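Local coordinates for chromosome-partitioning ATPase Soj (Thermus thermophilus, PDB 2BEJ), which hydrolyses ATP and binds double-stranded DNA cooperatively in its ATP-bound state, forming nucleoprotein filaments that probably serve chromosome partitioning, at residues L175-D180 with T204-N209; L11-G16 with V138-A143; I25-Y30 with R236-E241; R7-A12 with L114-A119. One frame throughout, in Å; residues are numbered along the deposited sequence.

Contact 1: residues L175-D180 with T204-N209. With ADP (adenosine-5'-diphosphate), chain B.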
loop_
_atom_site.group_PDB
_atom_site.type_symbol
_atom_site.label_atom_id
_atom_site.label_comp_id
_atom_site.label_asym_id
_atom_site.label_seq_id
_atom_site.Cartn_x
_atom_site.Cartn_y
_atom_site.Cartn_z
ATOM N N LEU A 175 0.913 11.444 0.593
ATOM C CA LEU A 175 -0.250 10.603 0.407
ATOM C C LEU A 175 -0.988 10.946 -0.886
ATOM O O LEU A 175 -1.469 12.070 -1.041
ATOM C CB LEU A 175 -1.200 10.785 1.584
ATOM C CG LEU A 175 -2.544 10.063 1.490
ATOM C CD1 LEU A 175 -2.365 8.539 1.653
ATOM C CD2 LEU A 175 -3.507 10.622 2.534
ATOM N N VAL A 176 -1.106 9.976 -1.793
ATOM C CA VAL A 176 -1.910 10.162 -3.005
ATOM C C VAL A 176 -3.387 9.992 -2.638
ATOM O O VAL A 176 -3.796 8.940 -2.147
ATOM C CB VAL A 176 -1.495 9.175 -4.126
ATOM C CG1 VAL A 176 -2.300 9.429 -5.404
ATOM C CG2 VAL A 176 0.008 9.255 -4.398
ATOM N N THR A 177 -4.166 11.053 -2.846
ATOM C CA THR A 177 -5.586 11.089 -2.519
ATOM C C THR A 177 -6.418 11.299 -3.783
ATOM O O THR A 177 -5.892 11.736 -4.804
ATOM C CB THR A 177 -5.939 12.258 -1.533
ATOM O OG1 THR A 177 -5.658 13.520 -2.158
ATOM C CG2 THR A 177 -5.147 12.152 -0.256
ATOM N N MET A 178 -7.714 10.994 -3.695
ATOM C CA MET A 178 -8.665 11.163 -4.810
ATOM C C MET A 178 -8.148 10.541 -6.105
ATOM O O MET A 178 -8.274 11.119 -7.186
ATOM C CB MET A 178 -8.997 12.640 -5.036
ATOM C CG MET A 178 -9.445 13.341 -3.801
ATOM S SD MET A 178 -9.847 15.049 -4.131
ATOM C CE MET A 178 -9.131 15.804 -2.686
ATOM N N TYR A 179 -7.564 9.352 -5.974
ATOM C CA TYR A 179 -7.038 8.617 -7.104
ATOM C C TYR A 179 -8.233 8.156 -7.929
ATOM O O TYR A 179 -9.048 7.356 -7.464
ATOM C CB TYR A 179 -6.210 7.434 -6.577
ATOM C CG TYR A 179 -5.603 6.507 -7.624
ATOM C CD1 TYR A 179 -4.242 6.549 -7.909
ATOM C CD2 TYR A 179 -6.382 5.568 -8.292
ATOM C CE1 TYR A 179 -3.666 5.665 -8.838
ATOM C CE2 TYR A 179 -5.829 4.700 -9.229
ATOM C CZ TYR A 179 -4.469 4.751 -9.498
ATOM O OH TYR A 179 -3.918 3.885 -10.424
ATOM N N ASP A 180 -8.349 8.692 -9.141
ATOM C CA ASP A 180 -9.472 8.391 -10.027
ATOM C C ASP A 180 -9.177 7.106 -10.788
ATOM O O ASP A 180 -8.309 7.069 -11.656
ATOM C CB ASP A 180 -9.735 9.563 -10.992
ATOM C CG ASP A 180 -11.122 9.506 -11.635
ATOM O OD1 ASP A 180 -11.552 8.434 -12.092
ATOM O OD2 ASP A 180 -11.793 10.557 -11.699
ATOM N N THR A 204 -0.273 3.072 0.636
ATOM C CA THR A 204 -1.723 3.216 0.653
ATOM C C THR A 204 -2.108 4.502 -0.099
ATOM O O THR A 204 -1.553 5.577 0.148
ATOM C CB THR A 204 -2.251 3.274 2.090
ATOM O OG1 THR A 204 -1.749 2.147 2.823
ATOM C CG2 THR A 204 -3.774 3.234 2.102
ATOM N N VAL A 205 -3.051 4.346 -1.021
ATOM C CA VAL A 205 -3.539 5.404 -1.885
ATOM C C VAL A 205 -5.053 5.500 -1.652
ATOM O O VAL A 205 -5.734 4.477 -1.555
ATOM C CB VAL A 205 -3.249 5.050 -3.364
ATOM C CG1 VAL A 205 -3.913 6.033 -4.298
ATOM C CG2 VAL A 205 -1.741 5.020 -3.617
ATOM N N ILE A 206 -5.562 6.724 -1.545
ATOM C CA ILE A 206 -6.968 6.951 -1.253
ATOM C C ILE A 206 -7.746 7.138 -2.567
ATOM O O ILE A 206 -7.491 8.091 -3.304
ATOM C CB ILE A 206 -7.176 8.202 -0.323
ATOM C CG1 ILE A 206 -6.247 8.160 0.908
ATOM C CG2 ILE A 206 -8.658 8.373 0.032
ATOM C CD1 ILE A 206 -6.465 6.987 1.855
ATOM N N PRO A 207 -8.707 6.240 -2.845
ATOM C CA PRO A 207 -9.500 6.315 -4.070
ATOM C C PRO A 207 -10.451 7.499 -4.038
ATOM O O PRO A 207 -10.961 7.865 -2.974
ATOM C CB PRO A 207 -10.304 5.005 -4.054
ATOM C CG PRO A 207 -10.417 4.662 -2.584
ATOM C CD PRO A 207 -9.121 5.115 -1.980
ATOM N N ARG A 208 -10.661 8.112 -5.195
ATOM C CA ARG A 208 -11.790 9.019 -5.361
ATOM C C ARG A 208 -13.040 8.152 -5.271
ATOM O O ARG A 208 -13.196 7.180 -6.024
ATOM C CB ARG A 208 -11.725 9.774 -6.696
ATOM C CG ARG A 208 -12.863 10.800 -6.897
ATOM C CD ARG A 208 -12.448 11.952 -7.814
ATOM N NE ARG A 208 -13.203 13.180 -7.529
ATOM C CZ ARG A 208 -12.733 14.230 -6.847
ATOM N NH1 ARG A 208 -11.492 14.232 -6.369
ATOM N NH2 ARG A 208 -13.505 15.296 -6.642
ATOM N N ASN A 209 -13.915 8.503 -4.331
ATOM C CA ASN A 209 -15.113 7.734 -4.054
ATOM C C ASN A 209 -16.218 8.641 -3.508
ATOM O O ASN A 209 -15.984 9.449 -2.608
ATOM C CB ASN A 209 -14.785 6.604 -3.075
ATOM C CG ASN A 209 -15.973 5.714 -2.789
ATOM O OD1 ASN A 209 -16.642 5.878 -1.772
ATOM N ND2 ASN A 209 -16.248 4.770 -3.686
HETATM P PB ADP B . -8.475 20.167 1.830
HETATM O O1B ADP B . -8.811 20.066 3.290
HETATM O O2B ADP B . -7.061 19.769 1.484
HETATM O O3B ADP B . -8.881 21.490 1.228
HETATM P PA ADP B . -10.708 18.353 1.705
HETATM O O1A ADP B . -11.527 19.331 2.515
HETATM O O2A ADP B . -10.275 17.098 2.417
HETATM O O3A ADP B . -9.408 19.090 1.074
HETATM O "O5'" ADP B . -11.477 17.927 0.384
HETATM C "C5'" ADP B . -12.056 18.877 -0.510
HETATM C "C4'" ADP B . -13.323 18.247 -1.079
HETATM O "O4'" ADP B . -12.992 17.050 -1.802
HETATM C "C3'" ADP B . -14.259 17.835 0.045
HETATM O "O3'" ADP B . -15.617 18.042 -0.362
HETATM C "C2'" ADP B . -14.040 16.348 0.190
HETATM O "O2'" ADP B . -15.218 15.700 0.673
HETATM C "C1'" ADP B . -13.641 15.910 -1.213
HETATM N N9 ADP B . -12.748 14.720 -1.154
HETATM C C8 ADP B . -11.617 14.592 -0.426
HETATM N N7 ADP B . -11.056 13.369 -0.601
HETATM C C5 ADP B . -11.835 12.691 -1.461
HETATM C C6 ADP B . -11.823 11.347 -2.094
HETATM N N6 ADP B . -10.839 10.454 -1.831
HETATM N N1 ADP B . -12.831 11.036 -2.940
HETATM C C2 ADP B . -13.821 11.908 -3.226
HETATM N N3 ADP B . -13.893 13.144 -2.694
HETATM C C4 ADP B . -12.946 13.589 -1.825
HETATM O O HOH W 1 -0.178 7.282 -1.237
HETATM O O HOH W 2 -11.984 6.011 -8.341
#

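Contact 2: residues L11-G16 with V138-A143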
loop_
_atom_site.group_PDB
_atom_site.type_symbol
_atom_site.label_atom_id
_atom_site.label_comp_id
_atom_site.label_asym_id
_atom_site.label_seq_id
_atom_site.Cartn_x
_atom_site.Cartn_y
_atom_site.Cartn_z
ATOM N N LEU A 11 -1.114 17.932 8.729
ATOM C CA LEU A 11 -1.635 17.628 7.401
ATOM C C LEU A 11 -1.525 18.939 6.659
ATOM O O LEU A 11 -2.212 19.900 7.010
ATOM C CB LEU A 11 -3.102 17.177 7.489
ATOM C CG LEU A 11 -3.426 15.794 8.078
ATOM C CD1 LEU A 11 -2.751 14.710 7.288
ATOM C CD2 LEU A 11 -3.072 15.685 9.557
ATOM N N ALA A 12 -0.637 18.997 5.669
ATOM C CA ALA A 12 -0.312 20.264 5.020
ATOM C C ALA A 12 0.091 20.132 3.560
ATOM O O ALA A 12 0.646 19.111 3.137
ATOM C CB ALA A 12 0.781 20.983 5.792
ATOM N N ASN A 13 -0.209 21.188 2.805
ATOM C CA ASN A 13 0.296 21.406 1.452
ATOM C C ASN A 13 -0.060 22.814 0.973
ATOM O O ASN A 13 -0.814 23.518 1.627
ATOM C CB ASN A 13 -0.228 20.348 0.478
ATOM C CG ASN A 13 -1.733 20.196 0.525
ATOM O OD1 ASN A 13 -2.250 19.102 0.323
ATOM N ND2 ASN A 13 -2.448 21.292 0.779
ATOM N N GLN A 14 0.468 23.210 -0.179
ATOM C CA GLN A 14 0.203 24.546 -0.720
ATOM C C GLN A 14 -1.299 24.771 -0.938
ATOM O O GLN A 14 -1.897 25.692 -0.354
ATOM C CB GLN A 14 0.956 24.763 -2.038
ATOM C CG GLN A 14 2.465 24.486 -1.984
ATOM C CD GLN A 14 3.177 24.831 -3.292
ATOM O OE1 GLN A 14 2.610 24.697 -4.382
ATOM N NE2 GLN A 14 4.431 25.269 -3.187
ATOM N N LYS A 15 -1.891 23.911 -1.767
ATOM C CA LYS A 15 -3.245 24.093 -2.295
ATOM C C LYS A 15 -4.337 23.696 -1.316
ATOM O O LYS A 15 -4.075 23.062 -0.292
ATOM C CB LYS A 15 -3.419 23.283 -3.589
ATOM C CG LYS A 15 -2.966 23.991 -4.853
ATOM C CD LYS A 15 -1.449 23.957 -5.030
ATOM C CE LYS A 15 -1.010 24.749 -6.256
ATOM N NZ LYS A 15 0.391 24.403 -6.645
ATOM N N GLY A 16 -5.567 24.085 -1.643
ATOM C CA GLY A 16 -6.746 23.540 -0.976
ATOM C C GLY A 16 -7.334 22.441 -1.832
ATOM O O GLY A 16 -6.851 22.182 -2.940
ATOM N N VAL A 138 2.176 14.823 6.993
ATOM C CA VAL A 138 1.574 14.101 5.891
ATOM C C VAL A 138 1.116 15.121 4.865
ATOM O O VAL A 138 0.436 16.099 5.197
ATOM C CB VAL A 138 0.423 13.169 6.357
ATOM C CG1 VAL A 138 -0.347 12.567 5.149
ATOM C CG2 VAL A 138 0.975 12.054 7.242
ATOM N N VAL A 139 1.554 14.917 3.624
ATOM C CA VAL A 139 1.263 15.836 2.527
ATOM C C VAL A 139 0.327 15.128 1.535
ATOM O O VAL A 139 0.766 14.279 0.758
ATOM C CB VAL A 139 2.576 16.308 1.826
ATOM C CG1 VAL A 139 2.299 17.367 0.751
ATOM C CG2 VAL A 139 3.571 16.831 2.849
ATOM N N PRO A 140 -0.978 15.442 1.590
ATOM C CA PRO A 140 -1.903 14.895 0.595
ATOM C C PRO A 140 -1.706 15.559 -0.771
ATOM O O PRO A 140 -1.547 16.780 -0.846
ATOM C CB PRO A 140 -3.297 15.241 1.149
ATOM C CG PRO A 140 -3.076 15.831 2.524
ATOM C CD PRO A 140 -1.657 16.301 2.580
ATOM N N VAL A 141 -1.717 14.761 -1.834
ATOM C CA VAL A 141 -1.622 15.280 -3.195
ATOM C C VAL A 141 -2.553 14.488 -4.110
ATOM O O VAL A 141 -2.721 13.281 -3.917
ATOM C CB VAL A 141 -0.161 15.224 -3.762
ATOM C CG1 VAL A 141 0.787 16.006 -2.893
ATOM C CG2 VAL A 141 0.342 13.793 -3.899
ATOM N N GLN A 142 -3.161 15.159 -5.090
ATOM C CA GLN A 142 -3.855 14.454 -6.168
ATOM C C GLN A 142 -2.833 13.830 -7.081
ATOM O O GLN A 142 -1.756 14.389 -7.275
ATOM C CB GLN A 142 -4.694 15.402 -7.027
ATOM C CG GLN A 142 -6.126 15.549 -6.604
ATOM C CD GLN A 142 -6.293 16.679 -5.639
ATOM O OE1 GLN A 142 -5.879 16.570 -4.493
ATOM N NE2 GLN A 142 -6.876 17.794 -6.100
ATOM N N ALA A 143 -3.175 12.685 -7.661
ATOM C CA ALA A 143 -2.363 12.106 -8.716
ATOM C C ALA A 143 -2.604 12.885 -10.014
ATOM O O ALA A 143 -3.176 12.362 -10.971
ATOM C CB ALA A 143 -2.676 10.626 -8.895
#

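Contact 3: residues I25-Y30 with R236-E241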
loop_
_atom_site.group_PDB
_atom_site.type_symbol
_atom_site.label_atom_id
_atom_site.label_comp_id
_atom_site.label_asym_id
_atom_site.label_seq_id
_atom_site.Cartn_x
_atom_site.Cartn_y
_atom_site.Cartn_z
ATOM N N ILE A 25 -9.638 13.812 9.381
ATOM C CA ILE A 25 -10.833 13.262 9.991
ATOM C C ILE A 25 -10.754 11.734 10.018
ATOM O O ILE A 25 -10.938 11.105 11.069
ATOM C CB ILE A 25 -12.109 13.717 9.247
ATOM C CG1 ILE A 25 -12.412 15.186 9.549
ATOM C CG2 ILE A 25 -13.319 12.834 9.641
ATOM C CD1 ILE A 25 -13.571 15.764 8.749
ATOM N N ASN A 26 -10.452 11.141 8.870
ATOM C CA ASN A 26 -10.527 9.687 8.759
ATOM C C ASN A 26 -9.364 8.915 9.362
ATOM O O ASN A 26 -9.570 7.816 9.856
ATOM C CB ASN A 26 -10.861 9.266 7.340
ATOM C CG ASN A 26 -12.287 9.633 6.975
ATOM O OD1 ASN A 26 -13.225 9.378 7.746
ATOM N ND2 ASN A 26 -12.462 10.255 5.817
ATOM N N LEU A 27 -8.172 9.506 9.358
ATOM C CA LEU A 27 -7.058 8.994 10.160
ATOM C C LEU A 27 -7.392 8.963 11.647
ATOM O O LEU A 27 -7.117 7.979 12.322
ATOM C CB LEU A 27 -5.777 9.806 9.948
ATOM C CG LEU A 27 -4.864 9.403 8.804
ATOM C CD1 LEU A 27 -3.570 10.208 8.870
ATOM C CD2 LEU A 27 -4.596 7.867 8.846
ATOM N N ALA A 28 -7.965 10.051 12.155
ATOM C CA ALA A 28 -8.428 10.093 13.536
ATOM C C ALA A 28 -9.413 8.962 13.805
ATOM O O ALA A 28 -9.250 8.219 14.774
ATOM C CB ALA A 28 -9.053 11.452 13.850
ATOM N N ALA A 29 -10.417 8.821 12.939
ATOM C CA ALA A 29 -11.411 7.748 13.050
ATOM C C ALA A 29 -10.777 6.371 13.200
ATOM O O ALA A 29 -11.200 5.591 14.052
ATOM C CB ALA A 29 -12.372 7.756 11.864
ATOM N N TYR A 30 -9.767 6.070 12.386
ATOM C CA TYR A 30 -9.175 4.732 12.414
ATOM C C TYR A 30 -8.019 4.553 13.408
ATOM O O TYR A 30 -7.780 3.441 13.878
ATOM C CB TYR A 30 -8.824 4.233 11.011
ATOM C CG TYR A 30 -10.060 3.919 10.192
ATOM C CD1 TYR A 30 -10.847 2.797 10.482
ATOM C CD2 TYR A 30 -10.450 4.743 9.142
ATOM C CE1 TYR A 30 -11.992 2.512 9.742
ATOM C CE2 TYR A 30 -11.582 4.465 8.390
ATOM C CZ TYR A 30 -12.355 3.352 8.698
ATOM O OH TYR A 30 -13.483 3.076 7.951
ATOM N N ARG A 236 -8.331 3.000 6.809
ATOM C CA ARG A 236 -7.991 2.033 7.850
ATOM C C ARG A 236 -6.561 1.493 7.644
ATOM O O ARG A 236 -5.785 1.401 8.591
ATOM C CB ARG A 236 -9.023 0.892 7.867
ATOM C CG ARG A 236 -8.610 -0.377 8.642
ATOM C CD ARG A 236 -9.154 -0.381 10.060
ATOM N NE ARG A 236 -8.725 -1.534 10.866
ATOM C CZ ARG A 236 -9.525 -2.505 11.305
ATOM N NH1 ARG A 236 -10.827 -2.500 11.019
ATOM N NH2 ARG A 236 -9.028 -3.492 12.047
ATOM N N ARG A 237 -6.227 1.144 6.400
ATOM C CA ARG A 237 -4.896 0.678 6.062
ATOM C C ARG A 237 -3.877 1.819 6.190
ATOM O O ARG A 237 -2.757 1.610 6.645
ATOM C CB ARG A 237 -4.915 0.085 4.654
ATOM C CG ARG A 237 -3.603 -0.513 4.158
ATOM C CD ARG A 237 -3.815 -1.239 2.809
ATOM N NE ARG A 237 -4.964 -2.157 2.853
ATOM C CZ ARG A 237 -6.060 -2.040 2.095
ATOM N NH1 ARG A 237 -6.171 -1.065 1.194
ATOM N NH2 ARG A 237 -7.051 -2.910 2.236
ATOM N N LEU A 238 -4.277 3.032 5.817
ATOM C CA LEU A 238 -3.403 4.185 5.982
ATOM C C LEU A 238 -3.039 4.414 7.447
ATOM O O LEU A 238 -1.879 4.683 7.766
ATOM C CB LEU A 238 -4.023 5.452 5.394
ATOM C CG LEU A 238 -3.069 6.651 5.496
ATOM C CD1 LEU A 238 -1.800 6.427 4.650
ATOM C CD2 LEU A 238 -3.782 7.973 5.143
ATOM N N ALA A 239 -4.032 4.328 8.331
ATOM C CA ALA A 239 -3.769 4.405 9.767
ATOM C C ALA A 239 -2.719 3.364 10.186
ATOM O O ALA A 239 -1.790 3.699 10.913
ATOM C CB ALA A 239 -5.069 4.225 10.572
ATOM N N GLU A 240 -2.871 2.116 9.728
ATOM C CA GLU A 240 -1.834 1.082 9.942
ATOM C C GLU A 240 -0.477 1.521 9.362
ATOM O O GLU A 240 0.556 1.413 10.024
ATOM C CB GLU A 240 -2.265 -0.267 9.352
ATOM C CG GLU A 240 -3.467 -0.889 10.087
ATOM C CD GLU A 240 -4.276 -1.873 9.249
ATOM O OE1 GLU A 240 -3.841 -2.260 8.131
ATOM O OE2 GLU A 240 -5.375 -2.265 9.723
ATOM N N GLU A 241 -0.484 2.068 8.146
ATOM C CA GLU A 241 0.776 2.480 7.537
ATOM C C GLU A 241 1.420 3.651 8.274
ATOM O O GLU A 241 2.648 3.696 8.430
ATOM C CB GLU A 241 0.598 2.802 6.050
ATOM C CG GLU A 241 1.928 2.744 5.297
ATOM C CD GLU A 241 1.789 2.968 3.807
ATOM O OE1 GLU A 241 0.646 3.102 3.311
ATOM O OE2 GLU A 241 2.835 3.033 3.143
#

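Contact 4: residues R7-A12 with L114-A119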
loop_
_atom_site.group_PDB
_atom_site.type_symbol
_atom_site.label_atom_id
_atom_site.label_comp_id
_atom_site.label_asym_id
_atom_site.label_seq_id
_atom_site.Cartn_x
_atom_site.Cartn_y
_atom_site.Cartn_z
ATOM N N ARG A 7 4.556 12.277 17.627
ATOM C CA ARG A 7 3.261 12.391 18.294
ATOM C C ARG A 7 2.323 13.320 17.528
ATOM O O ARG A 7 1.155 13.004 17.320
ATOM C CB ARG A 7 3.445 12.978 19.691
ATOM C CG ARG A 7 3.975 12.023 20.735
ATOM C CD ARG A 7 4.232 12.785 22.029
ATOM N NE ARG A 7 3.178 13.762 22.309
ATOM C CZ ARG A 7 2.018 13.475 22.898
ATOM N NH1 ARG A 7 1.126 14.435 23.110
ATOM N NH2 ARG A 7 1.748 12.229 23.275
ATOM N N ARG A 8 2.827 14.497 17.153
ATOM C CA ARG A 8 2.009 15.476 16.446
ATOM C C ARG A 8 2.289 15.407 14.961
ATOM O O ARG A 8 3.439 15.475 14.539
ATOM C CB ARG A 8 2.264 16.889 16.960
ATOM C CG ARG A 8 1.919 17.081 18.426
ATOM C CD ARG A 8 2.205 18.504 18.824
ATOM N NE ARG A 8 2.247 18.691 20.274
ATOM C CZ ARG A 8 3.112 19.489 20.892
ATOM N NH1 ARG A 8 3.075 19.604 22.214
ATOM N NH2 ARG A 8 4.024 20.161 20.195
ATOM N N ILE A 9 1.226 15.276 14.180
ATOM C CA ILE A 9 1.337 15.135 12.734
ATOM C C ILE A 9 0.513 16.209 12.079
ATOM O O ILE A 9 -0.695 16.288 12.306
ATOM C CB ILE A 9 0.846 13.742 12.246
ATOM C CG1 ILE A 9 1.669 12.617 12.879
ATOM C CG2 ILE A 9 0.885 13.664 10.723
ATOM C CD1 ILE A 9 0.983 11.231 12.810
ATOM N N ALA A 10 1.177 17.038 11.274
ATOM C CA ALA A 10 0.511 18.071 10.505
ATOM C C ALA A 10 0.075 17.520 9.155
ATOM O O ALA A 10 0.785 16.727 8.532
ATOM C CB ALA A 10 1.423 19.267 10.320
ATOM N N LEU A 11 -1.114 17.932 8.729
ATOM C CA LEU A 11 -1.635 17.628 7.401
ATOM C C LEU A 11 -1.525 18.939 6.659
ATOM O O LEU A 11 -2.212 19.900 7.010
ATOM C CB LEU A 11 -3.102 17.177 7.489
ATOM C CG LEU A 11 -3.426 15.794 8.078
ATOM C CD1 LEU A 11 -2.751 14.710 7.288
ATOM C CD2 LEU A 11 -3.072 15.685 9.557
ATOM N N ALA A 12 -0.637 18.997 5.669
ATOM C CA ALA A 12 -0.312 20.264 5.020
ATOM C C ALA A 12 0.091 20.132 3.560
ATOM O O ALA A 12 0.646 19.111 3.137
ATOM C CB ALA A 12 0.781 20.983 5.792
ATOM N N LEU A 114 -1.648 10.574 19.910
ATOM C CA LEU A 114 -1.395 11.181 18.604
ATOM C C LEU A 114 -2.209 12.457 18.445
ATOM O O LEU A 114 -3.365 12.524 18.864
ATOM C CB LEU A 114 -1.722 10.197 17.478
ATOM C CG LEU A 114 -0.864 8.928 17.397
ATOM C CD1 LEU A 114 -1.637 7.780 16.744
ATOM C CD2 LEU A 114 0.462 9.180 16.669
ATOM N N VAL A 115 -1.594 13.477 17.857
ATOM C CA VAL A 115 -2.277 14.749 17.631
ATOM C C VAL A 115 -2.226 15.099 16.142
ATOM O O VAL A 115 -1.149 15.194 15.545
ATOM C CB VAL A 115 -1.690 15.875 18.515
ATOM C CG1 VAL A 115 -2.521 17.152 18.400
ATOM C CG2 VAL A 115 -1.603 15.425 19.979
ATOM N N LEU A 116 -3.402 15.265 15.546
ATOM C CA LEU A 116 -3.514 15.607 14.133
ATOM C C LEU A 116 -3.835 17.096 13.943
ATOM O O LEU A 116 -4.858 17.590 14.417
ATOM C CB LEU A 116 -4.575 14.727 13.470
ATOM C CG LEU A 116 -4.283 13.223 13.458
ATOM C CD1 LEU A 116 -5.482 12.461 12.927
ATOM C CD2 LEU A 116 -3.041 12.911 12.623
ATOM N N LEU A 117 -2.942 17.806 13.263
ATOM C CA LEU A 117 -3.120 19.240 13.020
ATOM C C LEU A 117 -3.581 19.491 11.583
ATOM O O LEU A 117 -2.792 19.416 10.636
ATOM C CB LEU A 117 -1.831 20.008 13.340
ATOM C CG LEU A 117 -1.105 19.722 14.668
ATOM C CD1 LEU A 117 0.242 20.454 14.696
ATOM C CD2 LEU A 117 -1.951 20.082 15.908
ATOM N N ASP A 118 -4.869 19.764 11.421
ATOM C CA ASP A 118 -5.424 20.043 10.111
ATOM C C ASP A 118 -5.157 21.504 9.759
ATOM O O ASP A 118 -5.813 22.396 10.284
ATOM C CB ASP A 118 -6.924 19.735 10.075
ATOM C CG ASP A 118 -7.505 19.818 8.671
ATOM O OD1 ASP A 118 -6.717 19.808 7.702
ATOM O OD2 ASP A 118 -8.745 19.896 8.534
ATOM N N ALA A 119 -4.186 21.730 8.877
ATOM C CA ALA A 119 -3.756 23.076 8.495
ATOM C C ALA A 119 -4.607 23.670 7.367
ATOM O O ALA A 119 -5.137 22.930 6.537
ATOM C CB ALA A 119 -2.283 23.064 8.100
#

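Contact 1: residues L175-D180 with T204-N209
I206 and Y179 are joined backbone to backbone beside the adenine of ADP, in the base pocket of this P-loop ATPase of the ParA family. M178 lies against the purine. Its CG stands opposite the carbonyl carbon (chi1 -52°) and is 3.4 Å from C5 of ADP. The chain bends at chi3, which brings CE over to C8 and N7. The R208 guanidinium has C2 of ADP over one face. The backbone of 204-209 reads the adenine edge. N6 of ADP donates to P207 O at 2.8 Å, almost straight (176°), and N209 N donates to N1 of ADP. I206 CG2 packs on N6. Were M178 a serine, the purine would probably lose the contacts of CG and CE and a gap would open there. Behind this shell the backbones hold each other. I206 N donates to V176 O, Y179 N to I206 O, and R208 N to Y179 O at 2.9 Å. P207 is thus fixed next to Y179. Further out, V205 CG1 touches Y179 CB at 3.5 Å. The Y179 ring also receives R237 of the second subunit in a cation-pi contact. One water bridges the two segments, accepting from V176 N and donating to T204 O at 2.6 Å.

Contact 2: residues L11-G16 with V138-A143
L11 and V138 are paired in parallel where strand 8-11 runs into the P-loop of the nucleotide-binding fold. The hydrogen bonding is brief. A12 N donates to V138 O at 3.1 Å. Beyond it the 11-16 segment leaves the sheet, and K15 and G16, which bind ATP, lie in the loop that follows. Two CA-H...O contacts support the bond: L11 CA on V138 O, and V139 CA on A12 O at 3.4 Å. Carbon-carbon contacts come next. The L11 and V138 side chains run side by side and point the same way, with CD1 of L11 3.6 Å from CB of V138. V139 turns CG1 anti to its backbone N (chi1 -175°), which sets this methyl against CB of N13. Other carbons rest on the A12 carbonyl oxygen: the same CG1 of V139 lies 3.4 Å from A12 O, and CD of the P140 ring 3.7 Å from it. L11, A12, N13, V138, V139 and P140 are buried, so the start of the loop rests on strand 136-142 before it turns to the phosphates. The K15 carbonyl accepts from K20 NZ, which ties the loop to the start of helix 20-33. Within the loop, K15 NZ donates to Q14 OE1 at 3.2 Å.

Contact 3: residues I25-Y30 with R236-E241
Y30 and L27, in segment 25-30 of helix 20-33, face R236, L238 and A239, in segment 236-241 of helix 230-248, and the two short axes cross at -77° with a closest approach of 8.6 Å. This is a near-perpendicular packing of the helix that follows the P-loop against the C-terminal helix. The nearest backbones are Y30 with R236 and L27 with A239. Y30 carries the largest share of the contact. One face of its ring is turned to R236, at the start of 236-241. R236 CB sits over the ring face, 3.9 Å from the centroid and 16° off the normal, a CH-pi contact. R236 N lies over a face as well, 3.6 Å from CD2. The R236 chain bends at chi2 (96°), which keeps CD beside CD1 of the ring at 3.6 Å. The Y30 CB packs on the CB of A239 at 3.8 Å. L27 adds a second apolar point. Its CD2 meets CD2 of L238 at 3.8 Å, the two side chains crossing at about a right angle, and also rests on A239 N and CB. Without the ring, as with an alanine here, a gap would probably open beside R236 and its aliphatic chain would be free to turn. R237 forms a salt bridge with E190 of the second subunit, and R236 NH1 makes a weak hydrogen bond to Q187 of that subunit. E241 instead bonds within its own chain. Between the two segments the contact is apolar and CH-pi in character, which implies that the helices are held here by fit of shape.

Contact 4: residues R7-A12 with L114-A119
R7 to L11 and V115 to A119 are joined by five backbone hydrogen bonds in parallel register. V115 N donates to R7 O at 2.8 Å, and I9 N donates to V115 O at 2.7 Å. L117 N then binds I9 O, and L11 N binds L117 O with an angle of 176°. The last bond, A119 N to L11 O, is longer at 3.3 Å. Four of the five acceptor carbonyls, those of R7, I9, V115 and L117, also take a CA-H...O contact. The charged ends of the arginines find partners outside the pair. R7 and R8 both bridge to D109, R7 also bonds to the Y112 carbonyl, and R8 to that of A133. D118 accepts from T21, a magnesium ligand, through OD2. The packing falls on two faces. On one, R8 and V115 lie side by side, with CG of R8 3.8 Å from CB of V115. On the other, L116 swings its CG anti to the carbonyl carbon (chi1 -63°), and CD2 comes to lie 4.0 Å from CB of I9. The same CD2 meets CD2 of L11 at 4.1 Å, the two chains passing at a slant. A119 CB presses on L11 O at 3.3 Å. Strand 38-42 lies next to 114-118 in the sheet, and helix 20-33 covers the face with L116. This is the parallel core of the sheet of a P-loop NTPase. Strand 8-11 leads into the phosphate-binding loop, and strand 114-118 ends in D118, whose side chain is about 4 Å from the bound magnesium ion, as the Walker B strand does in this family.

Contacts 4, 2 and 1 follow one another across a single sheet: strand 114-118 pairs with 8-11, which pairs with 136-142, next to 170-177. Contacts 2 and 4 share L11 and A12, and their centres are 13 Å apart. Contacts 1 and 2, 12 Å apart at their centres, meet through backbone bonds of L175 with V139 and V141. Along the chain, contacts 2 and 4 both close before contact 1 opens. Contact 3, between helices 20-33 and 230-248, alternates with contacts 2 and 4 and encloses contact 1. It touches contact 4 through L116, and contact 1 through T204 with E241. Contact 2 anchors the P-loop and contact 1 the adenine-binding loop, and ADP lies between them.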